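Local coordinates for beta-glucosidase (PDB 6JXG), which probably hydrolyses terminal, non-reducing beta-D-glucosyl residues to release beta-D-glucose, as a secreted family 3 glycoside hydrolase of cellulose degradation, at residues 41-46 with 54-59; 155-160 with 195-200; 199-204 with 233-238; 332-337 with 502-507; 523-528 with 577-582. All blocks are in the same frame, centred on the assembly; numbering follows the deposited sequence.

Contact 1: 41-46 with 54-59; sequences GNTAAV and LCYQDG
Gly-41 and Tyr-56 face each other as an antiparallel hydrogen-bonded pair in the closely packed part of the contact. Tyr-56 N gives to Gly-41 O at 2.9 Å in a nearly straight bond (166° at the hydrogen), and Gly-41 N donates in turn to Tyr-56 O at 3.0 Å. The tyrosine side chain lies on the face where the glycine has none: its CB rests 3.5 Å from Gly-41 O, and that same oxygen lies at the edge of the ring, near its plane. The following pair, Asn-42 with Cys-55, is non-hydrogen-bonded, yet Asn-42 CA comes within 3.1 Å of Leu-54 O in a CA-H...O contact. This ribbon lies at one edge of the mixed sheet of the family 3 N-terminal domain, a member of the TIM-barrel clan, with strand 41-42 outermost and strand 55-57 continuing in parallel to strand 105-106. On the face away from Tyr-56, a disulfide joins Cys-55 to Cys-39. Close packing extends to Thr-43, whose N reaches Leu-54 O at 3.2 Å, on a lone pair, while the two buried side chains lie alongside each other with Thr-43 OG1 3.5 Å from Leu-54 CB. Beyond Thr-43 the contact loosens: Ala-44 and Ala-45 barely meet segment 54-59, and water bridges instead. A chi1 of 50° tucks Thr-43 OG1 between its own N and carbonyl carbon. One water donates to it at 2.8 Å and also bonds Tyr-56 OH; a second accepts from Thr-43 OG1, donates to Ala-44 O and takes the N-H of Leu-54.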
# COMPACT_ATOMS: atom_id res chain seq x y z
N GLY A 41 9.42 -18.96 1.05
CA GLY A 41 9.72 -19.58 2.36
C GLY A 41 8.87 -20.82 2.57
O GLY A 41 7.73 -20.87 2.13
N ASN A 42 9.43 -21.80 3.26
CA ASN A 42 8.63 -22.98 3.67
C ASN A 42 9.06 -23.47 5.01
O ASN A 42 10.21 -23.33 5.43
CB ASN A 42 8.81 -24.16 2.66
CG ASN A 42 8.13 -23.95 1.34
OD1 ASN A 42 6.89 -24.28 1.12
ND2 ASN A 42 8.92 -23.52 0.39
N THR A 43 8.11 -24.07 5.72
CA THR A 43 8.44 -24.93 6.80
C THR A 43 8.08 -26.38 6.43
O THR A 43 7.23 -26.61 5.58
CB THR A 43 7.76 -24.49 8.14
OG1 THR A 43 6.37 -24.28 7.95
CG2 THR A 43 8.42 -23.25 8.64
N ALA A 44 8.71 -27.34 7.11
CA ALA A 44 8.47 -28.80 6.85
C ALA A 44 7.03 -29.26 7.21
O ALA A 44 6.48 -28.79 8.14
CB ALA A 44 9.43 -29.62 7.67
N ALA A 45 6.47 -30.19 6.46
CA ALA A 45 5.23 -30.84 6.81
C ALA A 45 5.35 -31.57 8.16
O ALA A 45 6.42 -32.04 8.53
CB ALA A 45 4.87 -31.85 5.69
N VAL A 46 4.25 -31.67 8.87
CA VAL A 46 4.15 -32.46 10.10
C VAL A 46 2.95 -33.38 9.90
O VAL A 46 1.82 -32.98 10.09
CB VAL A 46 3.97 -31.59 11.34
CG1 VAL A 46 3.84 -32.42 12.60
CG2 VAL A 46 5.12 -30.58 11.45
N LEU A 54 4.21 -25.71 4.96
CA LEU A 54 3.61 -24.37 4.82
C LEU A 54 4.36 -23.50 3.82
O LEU A 54 5.60 -23.40 3.90
CB LEU A 54 3.50 -23.61 6.14
CG LEU A 54 2.56 -24.29 7.13
CD1 LEU A 54 2.78 -23.71 8.53
CD2 LEU A 54 1.11 -24.07 6.73
N CYS A 55 3.60 -22.85 2.93
CA CYS A 55 4.15 -22.14 1.76
C CYS A 55 3.91 -20.63 2.00
O CYS A 55 2.74 -20.20 2.15
CB CYS A 55 3.46 -22.61 0.48
SG CYS A 55 3.87 -21.61 -1.01
N TYR A 56 5.03 -19.89 2.05
CA TYR A 56 5.00 -18.43 2.20
C TYR A 56 5.47 -17.85 0.87
O TYR A 56 6.61 -18.17 0.40
CB TYR A 56 5.99 -18.02 3.29
CG TYR A 56 5.67 -18.44 4.72
CD1 TYR A 56 5.26 -17.51 5.68
CD2 TYR A 56 5.85 -19.72 5.13
CE1 TYR A 56 5.00 -17.89 6.94
CE2 TYR A 56 5.57 -20.13 6.41
CZ TYR A 56 5.16 -19.20 7.33
OH TYR A 56 4.92 -19.62 8.61
N GLN A 57 4.64 -17.02 0.26
CA GLN A 57 4.91 -16.52 -1.07
C GLN A 57 4.69 -14.98 -1.16
O GLN A 57 3.67 -14.45 -0.72
CB GLN A 57 4.10 -17.25 -2.14
CG GLN A 57 4.61 -17.02 -3.56
CD GLN A 57 5.88 -17.83 -3.84
OE1 GLN A 57 6.33 -18.65 -3.01
NE2 GLN A 57 6.45 -17.63 -5.03
N ASP A 58 5.65 -14.32 -1.80
CA ASP A 58 5.48 -12.88 -2.19
C ASP A 58 4.42 -12.80 -3.34
O ASP A 58 4.09 -13.83 -4.01
CB ASP A 58 6.78 -12.31 -2.71
CG ASP A 58 7.80 -12.00 -1.64
OD1 ASP A 58 7.35 -11.49 -0.62
OD2 ASP A 58 9.02 -12.26 -1.85
N GLY A 59 3.83 -11.65 -3.58
CA GLY A 59 4.02 -10.45 -2.79
C GLY A 59 2.70 -9.71 -2.73
O GLY A 59 1.66 -10.29 -3.02
O HOH W 1 5.53 -22.11 9.58
O HOH W 2 4.91 -26.54 8.07

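Contact 2: 155-160 with 195-200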
# COMPACT_ATOMS: atom_id res chain seq x y z
N LYS A 155 3.03 -6.32 6.70
CA LYS A 155 4.50 -6.13 6.79
C LYS A 155 4.80 -4.65 6.53
O LYS A 155 3.95 -3.96 5.87
CB LYS A 155 5.21 -7.07 5.80
CG LYS A 155 5.09 -6.77 4.32
CD LYS A 155 5.57 -7.93 3.44
CE LYS A 155 5.75 -7.40 2.04
NZ LYS A 155 6.22 -8.41 1.08
N HIS A 156 5.93 -4.10 6.94
CA HIS A 156 7.04 -4.65 7.68
C HIS A 156 7.05 -3.86 8.99
O HIS A 156 7.09 -2.61 9.00
CB HIS A 156 8.36 -4.40 6.94
CG HIS A 156 8.33 -4.77 5.49
ND1 HIS A 156 7.79 -3.94 4.53
CD2 HIS A 156 8.72 -5.89 4.85
CE1 HIS A 156 7.90 -4.53 3.34
NE2 HIS A 156 8.49 -5.70 3.52
N PHE A 157 6.88 -4.58 10.09
CA PHE A 157 6.77 -3.99 11.40
C PHE A 157 8.20 -3.76 12.00
O PHE A 157 8.86 -4.72 12.36
CB PHE A 157 5.99 -4.93 12.34
CG PHE A 157 5.74 -4.33 13.72
CD1 PHE A 157 4.68 -3.49 13.90
CD2 PHE A 157 6.62 -4.59 14.82
CE1 PHE A 157 4.41 -2.91 15.17
CE2 PHE A 157 6.37 -4.02 16.08
CZ PHE A 157 5.26 -3.16 16.23
N ILE A 158 8.70 -2.53 12.13
CA ILE A 158 8.05 -1.28 11.85
C ILE A 158 9.21 -0.23 11.71
O ILE A 158 10.34 -0.47 12.17
CB ILE A 158 7.07 -0.90 13.03
CG1 ILE A 158 6.12 0.23 12.61
CG2 ILE A 158 7.87 -0.59 14.31
CD1 ILE A 158 4.86 0.42 13.45
N GLY A 159 8.91 0.95 11.18
CA GLY A 159 9.91 2.00 10.99
C GLY A 159 10.89 1.78 9.86
O GLY A 159 11.94 2.42 9.84
N ASN A 160 10.57 0.90 8.90
CA ASN A 160 11.44 0.69 7.70
C ASN A 160 10.98 1.66 6.62
O ASN A 160 10.36 1.31 5.63
CB ASN A 160 11.33 -0.75 7.29
CG ASN A 160 12.10 -1.10 6.05
OD1 ASN A 160 13.12 -0.44 5.70
ND2 ASN A 160 11.67 -2.16 5.41
N ALA A 195 -3.70 -12.70 9.85
CA ALA A 195 -3.12 -13.98 10.35
C ALA A 195 -1.70 -13.89 10.85
O ALA A 195 -1.27 -14.64 11.77
CB ALA A 195 -3.23 -15.04 9.25
N SER A 196 -0.92 -13.00 10.22
CA SER A 196 0.53 -12.88 10.49
C SER A 196 1.03 -11.45 10.29
O SER A 196 0.38 -10.64 9.59
CB SER A 196 1.37 -13.86 9.64
OG SER A 196 1.31 -13.52 8.28
N ILE A 197 2.14 -11.14 10.91
CA ILE A 197 2.79 -9.85 10.74
C ILE A 197 4.25 -10.14 10.60
O ILE A 197 4.78 -11.06 11.25
CB ILE A 197 2.56 -8.97 12.01
CG1 ILE A 197 1.08 -8.50 12.09
CG2 ILE A 197 3.52 -7.82 12.01
CD1 ILE A 197 0.72 -7.93 13.42
N MET A 198 4.92 -9.45 9.69
CA MET A 198 6.34 -9.68 9.46
C MET A 198 7.14 -8.56 10.13
O MET A 198 6.84 -7.36 9.93
CB MET A 198 6.62 -9.61 7.95
CG MET A 198 8.04 -9.95 7.54
SD MET A 198 8.43 -9.69 5.80
CE MET A 198 7.41 -10.99 5.08
N CYS A 199 8.18 -8.90 10.88
CA CYS A 199 9.04 -7.89 11.46
C CYS A 199 10.14 -7.44 10.50
O CYS A 199 10.53 -8.21 9.61
CB CYS A 199 9.59 -8.34 12.79
SG CYS A 199 10.36 -9.96 12.87
N SER A 200 10.64 -6.21 10.69
CA SER A 200 11.45 -5.53 9.68
C SER A 200 12.93 -5.73 9.78
O SER A 200 13.43 -6.15 10.77
CB SER A 200 11.11 -4.04 9.64
OG SER A 200 11.44 -3.47 10.89
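Phe-157 and Cys-199 form a parallel bridge gripped by two backbone bonds. Phe-157 N points almost straight (176° at the hydrogen) at Met-198 O, 2.8 Å away and nearly along the C=O axis. The second bond is bent: Ser-200 N reaches Phe-157 O at 2.9 Å from well above the carbonyl plane. On the Phe-157 face, Phe-157 CB touches Ile-197 CG2 at 3.8 Å. Across the sheet, Lys-155 and Met-198 run side by side, with Lys-155 CB 3.6 Å from Met-198 CB, and the Met-198 sulfur lies 3.9 Å from His-156 CD2, oblique to the imidazole. The lysine also covers that ring, its CG sitting 3.6 Å above the His-156 plane and over the centre. Ser-200 CB packs 3.9 Å from His-156 CB.

The second shell holds the polar ends. Lys-155 NZ bonds Leu-107 O, and His-156 ND1 bonds Gly-112 O. Cis peptides precede both His-156 and Ile-158, at the C-terminal end of barrel strand 151-157, while Phe-157 packs against helix 214-222. The two clear hydrogen bonds between the segments are thus main-chain ones, and Lys-155 and His-156 direct their polar ends to partners elsewhere.

Contact 3: 199-204 with 233-238. With NAG (2-acetamido-2-deoxy-beta-D-glucopyranose), chain D.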
# COMPACT_ATOMS: atom_id res chain seq x y z
N CYS A 199 8.18 -8.90 10.88
CA CYS A 199 9.04 -7.89 11.46
C CYS A 199 10.14 -7.44 10.50
O CYS A 199 10.53 -8.21 9.61
CB CYS A 199 9.59 -8.34 12.79
SG CYS A 199 10.36 -9.96 12.87
N SER A 200 10.64 -6.21 10.69
CA SER A 200 11.45 -5.53 9.68
C SER A 200 12.93 -5.73 9.78
O SER A 200 13.43 -6.15 10.77
CB SER A 200 11.11 -4.04 9.64
OG SER A 200 11.44 -3.47 10.89
N TYR A 201 13.68 -5.30 8.74
CA TYR A 201 15.14 -5.39 8.78
C TYR A 201 15.85 -4.35 9.70
O TYR A 201 16.99 -4.59 10.12
CB TYR A 201 15.72 -5.16 7.40
CG TYR A 201 15.59 -6.31 6.47
CD1 TYR A 201 16.24 -7.51 6.77
CD2 TYR A 201 14.87 -6.21 5.29
CE1 TYR A 201 16.18 -8.59 5.89
CE2 TYR A 201 14.80 -7.28 4.39
CZ TYR A 201 15.45 -8.46 4.68
OH TYR A 201 15.41 -9.56 3.85
N ASN A 202 15.20 -3.21 9.99
CA ASN A 202 15.90 -2.12 10.61
C ASN A 202 15.91 -2.31 12.11
O ASN A 202 15.15 -3.10 12.65
CB ASN A 202 15.22 -0.78 10.25
CG ASN A 202 13.70 -0.83 10.58
OD1 ASN A 202 12.92 -1.47 9.88
ND2 ASN A 202 13.33 -0.24 11.69
N LYS A 203 16.78 -1.56 12.80
CA LYS A 203 16.67 -1.48 14.24
C LYS A 203 15.53 -0.52 14.56
O LYS A 203 15.28 0.44 13.81
CB LYS A 203 17.98 -1.00 14.93
CG LYS A 203 19.15 -1.81 14.51
CD LYS A 203 20.45 -1.35 15.09
CE LYS A 203 21.54 -2.34 14.71
NZ LYS A 203 22.80 -1.73 15.12
N PHE A 204 14.85 -0.79 15.64
CA PHE A 204 13.93 0.15 16.27
C PHE A 204 14.45 0.48 17.69
O PHE A 204 14.62 -0.40 18.51
CB PHE A 204 12.50 -0.44 16.38
CG PHE A 204 11.52 0.53 16.92
CD1 PHE A 204 11.33 0.67 18.27
CD2 PHE A 204 10.83 1.36 16.06
CE1 PHE A 204 10.46 1.60 18.78
CE2 PHE A 204 9.98 2.33 16.56
CZ PHE A 204 9.81 2.44 17.91
N TRP A 233 13.32 -11.62 5.55
CA TRP A 233 14.16 -12.69 5.11
C TRP A 233 15.58 -12.45 5.59
O TRP A 233 16.28 -11.55 5.16
CB TRP A 233 14.04 -12.96 3.64
CG TRP A 233 13.08 -14.06 3.25
CD1 TRP A 233 13.32 -14.99 2.31
CD2 TRP A 233 11.72 -14.30 3.70
NE1 TRP A 233 12.25 -15.83 2.16
CE2 TRP A 233 11.25 -15.43 3.00
CE3 TRP A 233 10.86 -13.66 4.61
CZ2 TRP A 233 9.97 -15.95 3.19
CZ3 TRP A 233 9.60 -14.17 4.80
CH2 TRP A 233 9.15 -15.32 4.08
N ALA A 234 15.98 -13.36 6.48
CA ALA A 234 17.26 -13.30 7.20
C ALA A 234 17.35 -12.06 8.11
O ALA A 234 18.45 -11.49 8.27
CB ALA A 234 18.46 -13.39 6.25
N ALA A 235 16.22 -11.63 8.67
CA ALA A 235 16.19 -10.46 9.57
C ALA A 235 16.36 -10.95 11.02
O ALA A 235 16.44 -10.15 11.95
CB ALA A 235 14.91 -9.62 9.41
N GLN A 236 16.46 -12.28 11.23
CA GLN A 236 16.72 -12.83 12.57
C GLN A 236 18.25 -12.73 12.80
O GLN A 236 19.01 -13.01 11.88
CB GLN A 236 16.31 -14.30 12.69
CG GLN A 236 16.67 -15.01 13.97
CD GLN A 236 16.27 -16.49 13.96
OE1 GLN A 236 15.64 -16.99 14.90
NE2 GLN A 236 16.63 -17.17 12.91
N HIS A 237 18.68 -12.36 14.00
CA HIS A 237 20.09 -12.15 14.31
C HIS A 237 20.62 -13.11 15.33
O HIS A 237 21.81 -13.41 15.29
CB HIS A 237 20.37 -10.72 14.82
CG HIS A 237 20.13 -9.72 13.75
ND1 HIS A 237 21.12 -9.31 12.90
CD2 HIS A 237 18.97 -9.25 13.25
CE1 HIS A 237 20.60 -8.54 11.96
NE2 HIS A 237 19.29 -8.51 12.14
N THR A 238 19.81 -13.48 16.31
CA THR A 238 20.26 -14.41 17.36
C THR A 238 19.25 -15.50 17.62
O THR A 238 18.06 -15.33 17.38
CB THR A 238 20.50 -13.65 18.70
OG1 THR A 238 19.28 -13.31 19.35
CG2 THR A 238 21.30 -12.38 18.44
C1 NAG D . 11.52 4.38 21.78
C2 NAG D . 10.43 3.84 22.71
C3 NAG D . 9.68 5.06 23.22
C4 NAG D . 10.68 5.92 23.93
C5 NAG D . 11.44 6.51 22.76
C6 NAG D . 12.22 7.73 23.20
C7 NAG D . 9.45 1.54 22.41
C8 NAG D . 10.55 0.80 23.06
N2 NAG D . 9.44 2.89 22.22
O3 NAG D . 8.70 4.64 24.11
O4 NAG D . 10.02 6.78 24.78
O5 NAG D . 12.28 5.39 22.44
O6 NAG D . 13.15 7.14 24.09
O7 NAG D . 8.55 0.81 21.95
O HOH W 3 15.32 -7.50 12.50
O HOH W 4 17.90 -7.21 10.02
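An unusually short hydrogen bond, 2.5 Å from Tyr-201 OH to Trp-233 O, joins these two loops. The phenol donates to a lone pair of the carbonyl, in its plane, and the oxygen in turn lies at the edge of the tyrosine ring. Chi1 of -76° carries CG beside the backbone N of Tyr-201 and lays the ring alongside the opposite loop, where its CD1 meets Ala-235 CB at 3.6 Å, oblique to the ring.

Two waters bridge the segments beside the ring. One donates to both Ser-200 O and Ala-235 O, each at 2.9 Å; the other donates to Tyr-201 O and bonds His-237 NE2 at 2.8 Å, in the imidazole plane. That imidazole stacks on Tyr-208.

Segment 199-204 is braced internally as well. Ser-200 OG donates to Asn-202 OD1 at 2.7 Å, and Asn-202 ND2 reaches Lys-203 O at 3.0 Å. At its far end the edge of the Phe-204 ring approaches C7 of an N-acetylglucosamine, 3.8 Å from Phe-204 CE1; this sugar belongs to the N-linked glycan at Asn-205 and marks no binding pocket.

Cys-199, bonded to Cys-210, ends one barrel strand, and Trp-233 follows strand 228-231. The contact thus links loops at the C-terminal ends of neighbouring parallel strands, the end of a TIM-type barrel at which active sites are characteristically built.

Contact 4: 332-337 with 502-507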
# COMPACT_ATOMS: atom_id res chain seq x y z
N ASP A 332 -9.60 3.80 -12.13
CA ASP A 332 -10.20 4.65 -11.13
C ASP A 332 -9.19 5.22 -10.12
O ASP A 332 -9.55 6.04 -9.31
CB ASP A 332 -11.32 3.94 -10.37
CG ASP A 332 -12.54 3.62 -11.20
OD1 ASP A 332 -12.66 4.05 -12.37
OD2 ASP A 332 -13.44 2.97 -10.60
N GLY A 333 -7.93 4.80 -10.16
CA GLY A 333 -6.90 5.40 -9.34
C GLY A 333 -6.09 6.46 -10.06
O GLY A 333 -5.18 7.06 -9.44
N ILE A 334 -6.32 6.62 -11.37
CA ILE A 334 -5.75 7.76 -12.11
C ILE A 334 -6.19 9.08 -11.49
O ILE A 334 -7.33 9.22 -11.16
CB ILE A 334 -6.11 7.68 -13.58
CG1 ILE A 334 -5.43 6.43 -14.22
CG2 ILE A 334 -5.70 8.95 -14.29
CD1 ILE A 334 -5.77 6.23 -15.71
N VAL A 335 -5.29 10.05 -11.33
CA VAL A 335 -5.64 11.32 -10.82
C VAL A 335 -5.41 12.36 -11.91
O VAL A 335 -4.29 12.49 -12.41
CB VAL A 335 -4.80 11.68 -9.57
CG1 VAL A 335 -5.24 13.02 -9.03
CG2 VAL A 335 -4.94 10.58 -8.54
N LEU A 336 -6.45 13.08 -12.30
CA LEU A 336 -6.28 14.22 -13.19
C LEU A 336 -5.81 15.45 -12.45
O LEU A 336 -6.51 15.92 -11.55
CB LEU A 336 -7.61 14.48 -13.94
CG LEU A 336 -7.68 15.54 -15.06
CD1 LEU A 336 -6.74 15.19 -16.23
CD2 LEU A 336 -9.12 15.80 -15.57
N LEU A 337 -4.62 15.97 -12.83
CA LEU A 337 -4.04 17.12 -12.12
C LEU A 337 -4.31 18.49 -12.70
O LEU A 337 -4.52 19.46 -11.95
CB LEU A 337 -2.50 16.97 -11.91
CG LEU A 337 -2.08 15.76 -11.03
CD1 LEU A 337 -0.53 15.68 -10.96
CD2 LEU A 337 -2.63 15.81 -9.60
N VAL A 502 -1.98 14.06 -16.53
CA VAL A 502 -2.63 12.87 -16.00
C VAL A 502 -1.66 12.08 -15.14
O VAL A 502 -0.68 11.59 -15.65
CB VAL A 502 -3.06 12.00 -17.17
CG1 VAL A 502 -3.73 10.76 -16.65
CG2 VAL A 502 -3.91 12.86 -18.15
N TRP A 503 -1.89 12.04 -13.82
CA TRP A 503 -1.08 11.29 -12.89
C TRP A 503 -1.64 9.86 -12.88
O TRP A 503 -2.59 9.51 -12.13
CB TRP A 503 -1.15 11.97 -11.53
CG TRP A 503 -0.25 11.50 -10.56
CD1 TRP A 503 -0.56 10.61 -9.57
CD2 TRP A 503 1.10 11.90 -10.37
NE1 TRP A 503 0.55 10.39 -8.81
CE2 TRP A 503 1.59 11.19 -9.25
CE3 TRP A 503 1.95 12.77 -11.03
CZ2 TRP A 503 2.88 11.30 -8.83
CZ3 TRP A 503 3.26 12.87 -10.61
CH2 TRP A 503 3.71 12.15 -9.52
N ALA A 504 -1.06 9.02 -13.71
CA ALA A 504 -1.67 7.71 -14.02
C ALA A 504 -1.20 6.61 -13.07
O ALA A 504 -1.78 5.52 -13.05
CB ALA A 504 -1.30 7.33 -15.44
N GLY A 505 -0.13 6.89 -12.32
CA GLY A 505 0.42 5.97 -11.33
C GLY A 505 1.11 4.76 -11.90
O GLY A 505 1.64 4.83 -13.01
N VAL A 506 1.04 3.63 -11.18
CA VAL A 506 1.75 2.41 -11.49
C VAL A 506 0.78 1.27 -11.20
O VAL A 506 0.47 0.94 -10.07
CB VAL A 506 3.10 2.27 -10.76
CG1 VAL A 506 4.11 3.20 -11.40
CG2 VAL A 506 2.99 2.72 -9.31
N SER A 507 0.22 0.76 -12.29
CA SER A 507 -1.10 0.13 -12.26
C SER A 507 -1.22 -1.27 -12.85
O SER A 507 -2.33 -1.74 -13.08
CB SER A 507 -2.18 1.09 -12.87
OG SER A 507 -2.01 1.36 -14.26
O HOH W 5 -2.52 7.58 -9.88
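Trp-503 and Val-335 form an antiparallel hydrogen-bonded pair where strand 335-339 adds itself, in reversed direction, to the edge of the otherwise parallel sheet of the family 3 C-terminal domain. Val-335 N donates to Trp-503 O at 2.9 Å, essentially straight at 177°; the return bond, Trp-503 N to Val-335 O, is shorter at 2.8 Å but more bent.

Side chains alternate between the two faces of this ribbon. On one, Val-502 acts as a fork whose prongs meet different neighbours. CG1, anti to the backbone N at a chi1 of 180°, touches Ile-334 CG2 at 3.6 Å, and CG2 reaches Leu-336 CD1 at 4.1 Å. Both of these pairs cross obliquely, one valine branch turned to the isoleucine and the other to the leucine. Ile-334 also sets its CG1 against Ala-504, and helix 511-519 covers this side through Leu-515, which touches both Ile-334 and Val-502.

On the other face stands the indole. Leu-337 slants across its base, with CD1 3.8 Å from both Trp-503 CB and Trp-503 CE3, while Val-335 CB lies 4.2 Å from Trp-503 CB. A chi1 of -170° swings CG of the tryptophan opposite its own N, and the indole leads away from strand 335-339 to touch Ile-481 and Ser-483 of the neighbouring strand 477-483, where its NE1 bonds Tyr-531 OH.

The root of the side chain stays close to the partner strand, with Trp-503 CB 3.3 Å from Val-335 O.

Contact 5: 523-528 with 577-582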
# COMPACT_ATOMS: atom_id res chain seq x y z
N VAL A 523 -15.00 7.13 -19.13
CA VAL A 523 -15.27 7.34 -17.71
C VAL A 523 -14.54 8.60 -17.31
O VAL A 523 -13.48 8.93 -17.88
CB VAL A 523 -14.70 6.14 -16.93
CG1 VAL A 523 -14.73 6.38 -15.45
CG2 VAL A 523 -15.48 4.88 -17.32
N SER A 524 -15.13 9.32 -16.38
CA SER A 524 -14.50 10.49 -15.80
C SER A 524 -13.43 10.05 -14.77
O SER A 524 -13.68 9.12 -13.99
CB SER A 524 -15.57 11.32 -15.16
OG SER A 524 -15.01 12.43 -14.56
N PRO A 525 -12.24 10.72 -14.73
CA PRO A 525 -11.28 10.29 -13.75
C PRO A 525 -11.81 10.62 -12.37
O PRO A 525 -12.52 11.67 -12.19
CB PRO A 525 -10.04 11.10 -14.08
CG PRO A 525 -10.56 12.32 -14.79
CD PRO A 525 -11.70 11.77 -15.59
N SER A 526 -11.54 9.73 -11.42
CA SER A 526 -12.11 9.87 -10.06
C SER A 526 -11.08 9.64 -8.92
O SER A 526 -11.45 9.54 -7.71
CB SER A 526 -13.31 8.92 -9.90
OG SER A 526 -12.86 7.56 -9.90
N GLY A 527 -9.80 9.45 -9.29
CA GLY A 527 -8.76 9.21 -8.35
C GLY A 527 -8.43 10.49 -7.63
O GLY A 527 -8.75 11.54 -8.13
N LYS A 528 -7.86 10.40 -6.43
CA LYS A 528 -7.36 11.58 -5.68
C LYS A 528 -5.94 11.26 -5.17
O LYS A 528 -5.63 10.09 -4.78
CB LYS A 528 -8.27 11.89 -4.43
CG LYS A 528 -9.74 12.13 -4.74
CD LYS A 528 -9.95 13.49 -5.39
CE LYS A 528 -11.41 13.90 -5.21
NZ LYS A 528 -11.83 15.02 -6.08
N LEU A 577 -8.94 16.25 -10.08
CA LEU A 577 -9.95 16.81 -10.91
C LEU A 577 -10.88 15.73 -11.49
O LEU A 577 -10.61 14.54 -11.35
CB LEU A 577 -9.34 17.62 -12.08
CG LEU A 577 -8.53 18.80 -11.63
CD1 LEU A 577 -8.03 19.46 -12.93
CD2 LEU A 577 -9.21 19.90 -10.80
N SER A 578 -11.97 16.17 -12.11
CA SER A 578 -12.90 15.32 -12.79
C SER A 578 -13.25 16.00 -14.12
O SER A 578 -12.78 17.09 -14.37
CB SER A 578 -14.11 15.21 -11.89
OG SER A 578 -15.19 14.59 -12.50
N TYR A 579 -14.01 15.34 -14.98
CA TYR A 579 -14.51 15.98 -16.21
C TYR A 579 -15.82 16.66 -15.85
O TYR A 579 -16.39 17.30 -16.72
CB TYR A 579 -14.77 14.95 -17.29
CG TYR A 579 -13.52 14.32 -17.88
CD1 TYR A 579 -12.27 14.96 -17.81
CD2 TYR A 579 -13.57 13.07 -18.43
CE1 TYR A 579 -11.12 14.38 -18.36
CE2 TYR A 579 -12.43 12.51 -18.98
CZ TYR A 579 -11.21 13.15 -18.95
OH TYR A 579 -10.13 12.51 -19.52
N THR A 580 -16.34 16.47 -14.62
CA THR A 580 -17.37 17.36 -14.07
C THR A 580 -16.97 18.12 -12.82
O THR A 580 -15.81 18.16 -12.45
CB THR A 580 -18.58 16.68 -13.40
OG1 THR A 580 -18.39 15.32 -12.99
CG2 THR A 580 -19.76 17.06 -13.96
N THR A 581 -17.98 18.76 -12.20
CA THR A 581 -17.82 19.51 -10.95
C THR A 581 -18.83 19.02 -9.96
O THR A 581 -19.87 18.51 -10.31
CB THR A 581 -18.03 21.04 -11.18
OG1 THR A 581 -19.33 21.30 -11.78
CG2 THR A 581 -16.96 21.60 -12.06
N PHE A 582 -18.53 19.19 -8.68
CA PHE A 582 -19.40 18.79 -7.61
C PHE A 582 -19.59 19.94 -6.61
O PHE A 582 -18.69 20.76 -6.36
CB PHE A 582 -18.77 17.60 -6.90
CG PHE A 582 -18.56 16.45 -7.79
CD1 PHE A 582 -19.57 15.52 -7.97
CD2 PHE A 582 -17.36 16.27 -8.43
CE1 PHE A 582 -19.37 14.42 -8.81
CE2 PHE A 582 -17.15 15.20 -9.27
CZ PHE A 582 -18.16 14.27 -9.45
O HOH W 6 -15.00 12.07 -11.50
O HOH W 7 -8.88 12.62 -10.79
O HOH W 8 -12.06 13.78 -8.91
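Pro-525 lies squarely on Tyr-579 in a CH-pi contact: its CD is 3.5 Å from the centroid of the Tyr-579 ring and only 9° off the normal. The two side chains cross at about a right angle, so the proline meets the phenol with one corner over the centre of the face instead of lying flat along it. Tyr-579 is fixed at its far end too, because its OH bonds Ile-518 O.

Direct polar contacts gather round the serines. Thr-580 N donates to Ser-578 OG at 3.1 Å, closing an ST turn with Tyr-579 at its middle. With chi1 near 180°, Ser-524 OG extends into this turn and lies 3.0 Å from Ser-578 OG and 3.1 Å from Tyr-579 N.

Water carries the remaining links. One molecule accepts from Ser-578 OG at 2.7 Å and donates to Pro-525 O at 2.6 Å; another donates to Gly-527 O and, at 2.6 Å, to Leu-577 O. Besides its salt bridge with Glu-630, Lys-528 NZ gives to a third, which donates weakly to Leu-577 O.

Both segments are essentially loops, the second running into strand 582-591. Pro-525, Leu-577 and Tyr-579 all rest on Leu-336 of strand 335-339, helix 511-519 supplies the partner of the phenol, and Ser-526, Lys-528 and Phe-582 pack against strand 628-637 of the fibronectin type III-like domain.

Contacts 1, 2 and 3 belong to the N-terminal barrel-type domain, contacts 4 and 5 to the C-terminal domain across the chain's centre; centres of 1 and 5 stand about 43 Å apart. Contacts 1, 2 and 4 are buried strand pairings, parallel in 2 and antiparallel in 1 and 4, where main-chain bonds dominate. Contact 4 is the most apolar in its side chains; contact 1 admits water at one end. Contacts 3 and 5 join loops, relying on tyrosines and bridging waters, and 5 is only partly buried. Contacts 2 and 3 share Cys-199 and Ser-200, whereas 4 and 5 meet through Leu-336 and Leu-577. Trp-233 of contact 3 also packs on Gly-41 of contact 1.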